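Local coordinates for extracellular solute-binding protein family 1 (Kribbella flavida, PDB 5IXP) that probably captures a solute outside the cell and hands it to an ABC transporter, as in other extracellular solute-binding proteins, at residues A316-A324 with G336-N344. Sequence-based numbering, arbitrary orientation. Where two conformers were deposited one is given.
Sequences AYESEQVTA and GKIFVNRAN
With CG of Tyr317 anti to its own carbonyl carbon (chi1 -55°), the phenol ring is brought obliquely against Val340, whose CG2, likewise anti to its carbonyl carbon, lies 3.9 Å from Tyr317 CG. The two side chains lie antiparallel, and the ring extends beyond Val340 until Tyr317 OH stands 3.6 Å from Ala343 CB. Near the ring plane, at its edge, Asn344 OD1 is 4.0 Å from Tyr317 CE2. The phenol OH is hydrogen-bonded to Pro311 O of strand 310-311. Val322 CG1 also touches Val340 CG2, at 4.0 Å. Tyr317 and Ala343 both rest on Ile113 of strand 108-121, and Val340 on Phe310, which packs helix 335-344 against the mixed sheet of this solute-binding fold. At the near end of 336-344, Gly336 CA comes 3.2 Å from Val322 O in a CA-H...O contact, where a CB would clash with that oxygen. Lys337 CG lies 3.2 Å from Thr323 O. A leucine in place of Tyr317 would probably leave Pro311 O without its phenol partner and open a gap beside Ala343. With no direct hydrogen bond between them, the two segments rely on apolar fit and on the close backbone approach that Gly336 permits.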
loop_
_atom_site.group_PDB
_atom_site.type_symbol
_atom_site.label_atom_id
_atom_site.label_comp_id
_atom_site.label_asym_id
_atom_site.label_seq_id
_atom_site.Cartn_x
_atom_site.Cartn_y
_atom_site.Cartn_z
ATOM N N ALA A 316 -18.000 -6.854 1.918
ATOM C CA ALA A 316 -18.135 -6.148 0.653
ATOM C C ALA A 316 -17.766 -7.035 -0.528
ATOM O O ALA A 316 -18.231 -6.789 -1.648
ATOM C CB ALA A 316 -17.272 -4.877 0.651
ATOM N N TYR A 317 -16.951 -8.068 -0.302
ATOM C CA TYR A 317 -16.545 -8.951 -1.392
ATOM C C TYR A 317 -17.663 -9.886 -1.819
ATOM O O TYR A 317 -17.518 -10.570 -2.836
ATOM C CB TYR A 317 -15.317 -9.777 -0.995
ATOM C CG TYR A 317 -14.128 -8.961 -0.521
ATOM C CD1 TYR A 317 -14.003 -7.609 -0.838
ATOM C CD2 TYR A 317 -13.128 -9.550 0.244
ATOM C CE1 TYR A 317 -12.915 -6.869 -0.402
ATOM C CE2 TYR A 317 -12.042 -8.824 0.683
ATOM C CZ TYR A 317 -11.938 -7.480 0.362
ATOM O OH TYR A 317 -10.847 -6.757 0.802
ATOM N N GLU A 318 -18.760 -9.941 -1.073
ATOM C CA GLU A 318 -19.935 -10.687 -1.497
ATOM C C GLU A 318 -20.875 -9.839 -2.335
ATOM O O GLU A 318 -21.904 -10.346 -2.798
ATOM C CB GLU A 318 -20.698 -11.243 -0.283
ATOM C CG GLU A 318 -19.816 -11.808 0.814
ATOM C CD GLU A 318 -19.486 -13.277 0.631
ATOM O OE1 GLU A 318 -19.299 -13.721 -0.522
ATOM O OE2 GLU A 318 -19.409 -13.993 1.655
ATOM N N SER A 319 -20.552 -8.567 -2.539
ATOM C CA SER A 319 -21.405 -7.666 -3.295
ATOM C C SER A 319 -21.065 -7.737 -4.774
ATOM O O SER A 319 -19.897 -7.603 -5.150
ATOM C CB SER A 319 -21.245 -6.230 -2.818
ATOM O OG SER A 319 -21.933 -5.360 -3.695
ATOM N N GLU A 320 -22.091 -7.914 -5.608
ATOM C CA GLU A 320 -21.880 -7.853 -7.048
ATOM C C GLU A 320 -21.348 -6.497 -7.485
ATOM O O GLU A 320 -20.710 -6.409 -8.537
ATOM C CB GLU A 320 -23.178 -8.181 -7.797
ATOM N N GLN A 321 -21.604 -5.430 -6.719
ATOM C CA GLN A 321 -21.003 -4.141 -7.059
ATOM C C GLN A 321 -19.490 -4.269 -7.169
ATOM O O GLN A 321 -18.866 -3.687 -8.064
ATOM C CB GLN A 321 -21.381 -3.082 -6.019
ATOM C CG GLN A 321 -22.847 -2.659 -6.059
ATOM C CD GLN A 321 -23.227 -2.004 -7.374
ATOM O OE1 GLN A 321 -22.418 -1.315 -7.996
ATOM N NE2 GLN A 321 -24.460 -2.229 -7.810
ATOM N N VAL A 322 -18.887 -5.067 -6.291
ATOM C CA VAL A 322 -17.439 -5.250 -6.347
ATOM C C VAL A 322 -17.064 -6.321 -7.365
ATOM O O VAL A 322 -16.262 -6.080 -8.270
ATOM C CB VAL A 322 -16.881 -5.589 -4.950
ATOM C CG1 VAL A 322 -15.411 -5.980 -5.047
ATOM C CG2 VAL A 322 -17.069 -4.421 -4.005
ATOM N N THR A 323 -17.653 -7.514 -7.248
ATOM C CA THR A 323 -17.132 -8.650 -7.998
ATOM C C THR A 323 -17.429 -8.566 -9.488
ATOM O O THR A 323 -16.785 -9.270 -10.273
ATOM C CB THR A 323 -17.685 -9.961 -7.447
ATOM O OG1 THR A 323 -19.113 -9.938 -7.506
ATOM C CG2 THR A 323 -17.232 -10.172 -6.006
ATOM N N ALA A 324 -18.379 -7.739 -9.903
ATOM C CA ALA A 324 -18.675 -7.604 -11.322
ATOM C C ALA A 324 -17.791 -6.580 -12.019
ATOM O O ALA A 324 -17.909 -6.406 -13.236
ATOM C CB ALA A 324 -20.148 -7.230 -11.526
ATOM N N GLY A 336 -12.555 -6.751 -10.345
ATOM C CA GLY A 336 -13.272 -6.958 -9.097
ATOM C C GLY A 336 -12.960 -8.311 -8.491
ATOM O O GLY A 336 -12.601 -8.418 -7.313
ATOM N N LYS A 337 -13.050 -9.362 -9.304
ATOM C CA LYS A 337 -12.755 -10.697 -8.802
ATOM C C LYS A 337 -11.263 -10.868 -8.544
ATOM O O LYS A 337 -10.866 -11.492 -7.553
ATOM C CB LYS A 337 -13.262 -11.744 -9.788
ATOM C CG LYS A 337 -14.777 -11.792 -9.888
ATOM C CD LYS A 337 -15.212 -12.734 -10.980
ATOM C CE LYS A 337 -16.722 -12.871 -11.016
ATOM N NZ LYS A 337 -17.111 -13.772 -12.126
ATOM N N ILE A 338 -10.422 -10.307 -9.415
ATOM C CA ILE A 338 -8.981 -10.461 -9.244
ATOM C C ILE A 338 -8.540 -9.849 -7.919
ATOM O O ILE A 338 -7.843 -10.484 -7.120
ATOM C CB ILE A 338 -8.228 -9.840 -10.432
ATOM C CG1 ILE A 338 -8.398 -10.709 -11.687
ATOM C CG2 ILE A 338 -6.748 -9.666 -10.091
ATOM C CD1 ILE A 338 -8.080 -9.972 -12.984
ATOM N N PHE A 339 -8.966 -8.617 -7.644
ATOM C CA PHE A 339 -8.433 -7.974 -6.452
ATOM C C PHE A 339 -9.101 -8.453 -5.168
ATOM O O PHE A 339 -8.495 -8.331 -4.095
ATOM C CB PHE A 339 -8.481 -6.455 -6.631
ATOM C CG PHE A 339 -7.436 -5.972 -7.587
ATOM C CD1 PHE A 339 -6.104 -5.911 -7.191
ATOM C CD2 PHE A 339 -7.754 -5.665 -8.900
ATOM C CE1 PHE A 339 -5.117 -5.505 -8.080
ATOM C CE2 PHE A 339 -6.775 -5.268 -9.781
ATOM C CZ PHE A 339 -5.456 -5.185 -9.368
ATOM N N VAL A 340 -10.288 -9.060 -5.247
ATOM C CA VAL A 340 -10.784 -9.829 -4.103
ATOM C C VAL A 340 -9.815 -10.960 -3.783
ATOM O O VAL A 340 -9.390 -11.135 -2.633
ATOM C CB VAL A 340 -12.204 -10.359 -4.371
ATOM C CG1 VAL A 340 -12.563 -11.442 -3.363
ATOM C CG2 VAL A 340 -13.208 -9.219 -4.304
ATOM N N ASN A 341 -9.456 -11.749 -4.799
ATOM C CA ASN A 341 -8.481 -12.818 -4.593
ATOM C C ASN A 341 -7.163 -12.273 -4.058
ATOM O O ASN A 341 -6.568 -12.856 -3.144
ATOM C CB ASN A 341 -8.237 -13.579 -5.895
ATOM C CG ASN A 341 -9.430 -14.396 -6.325
ATOM O OD1 ASN A 341 -10.309 -14.705 -5.519
ATOM N ND2 ASN A 341 -9.458 -14.774 -7.602
ATOM N N ARG A 342 -6.692 -11.153 -4.615
ATOM C CA ARG A 342 -5.409 -10.606 -4.174
ATOM C C ARG A 342 -5.478 -10.140 -2.725
ATOM O O ARG A 342 -4.522 -10.317 -1.966
ATOM C CB ARG A 342 -4.961 -9.461 -5.089
ATOM C CG ARG A 342 -4.743 -9.860 -6.557
ATOM C CD ARG A 342 -3.557 -10.807 -6.753
ATOM N NE ARG A 342 -3.898 -12.226 -6.630
ATOM C CZ ARG A 342 -3.327 -13.064 -5.762
ATOM N NH1 ARG A 342 -3.687 -14.340 -5.739
ATOM N NH2 ARG A 342 -2.387 -12.639 -4.922
ATOM N N ALA A 343 -6.608 -9.562 -2.314
ATOM C CA ALA A 343 -6.744 -9.140 -0.924
ATOM C C ALA A 343 -6.796 -10.342 0.007
ATOM O O ALA A 343 -6.184 -10.329 1.084
ATOM C CB ALA A 343 -7.992 -8.272 -0.753
ATOM N N ASN A 344 -7.516 -11.394 -0.396
ATOM C CA ASN A 344 -7.664 -12.572 0.452
ATOM C C ASN A 344 -6.361 -13.336 0.620
ATOM O O ASN A 344 -6.254 -14.157 1.535
ATOM C CB ASN A 344 -8.737 -13.508 -0.113
ATOM C CG ASN A 344 -10.140 -13.038 0.206
ATOM O OD1 ASN A 344 -10.358 -12.383 1.217
ATOM N ND2 ASN A 344 -11.101 -13.383 -0.647
HETATM O O HOH W 1 -14.849 -8.863 -11.877
#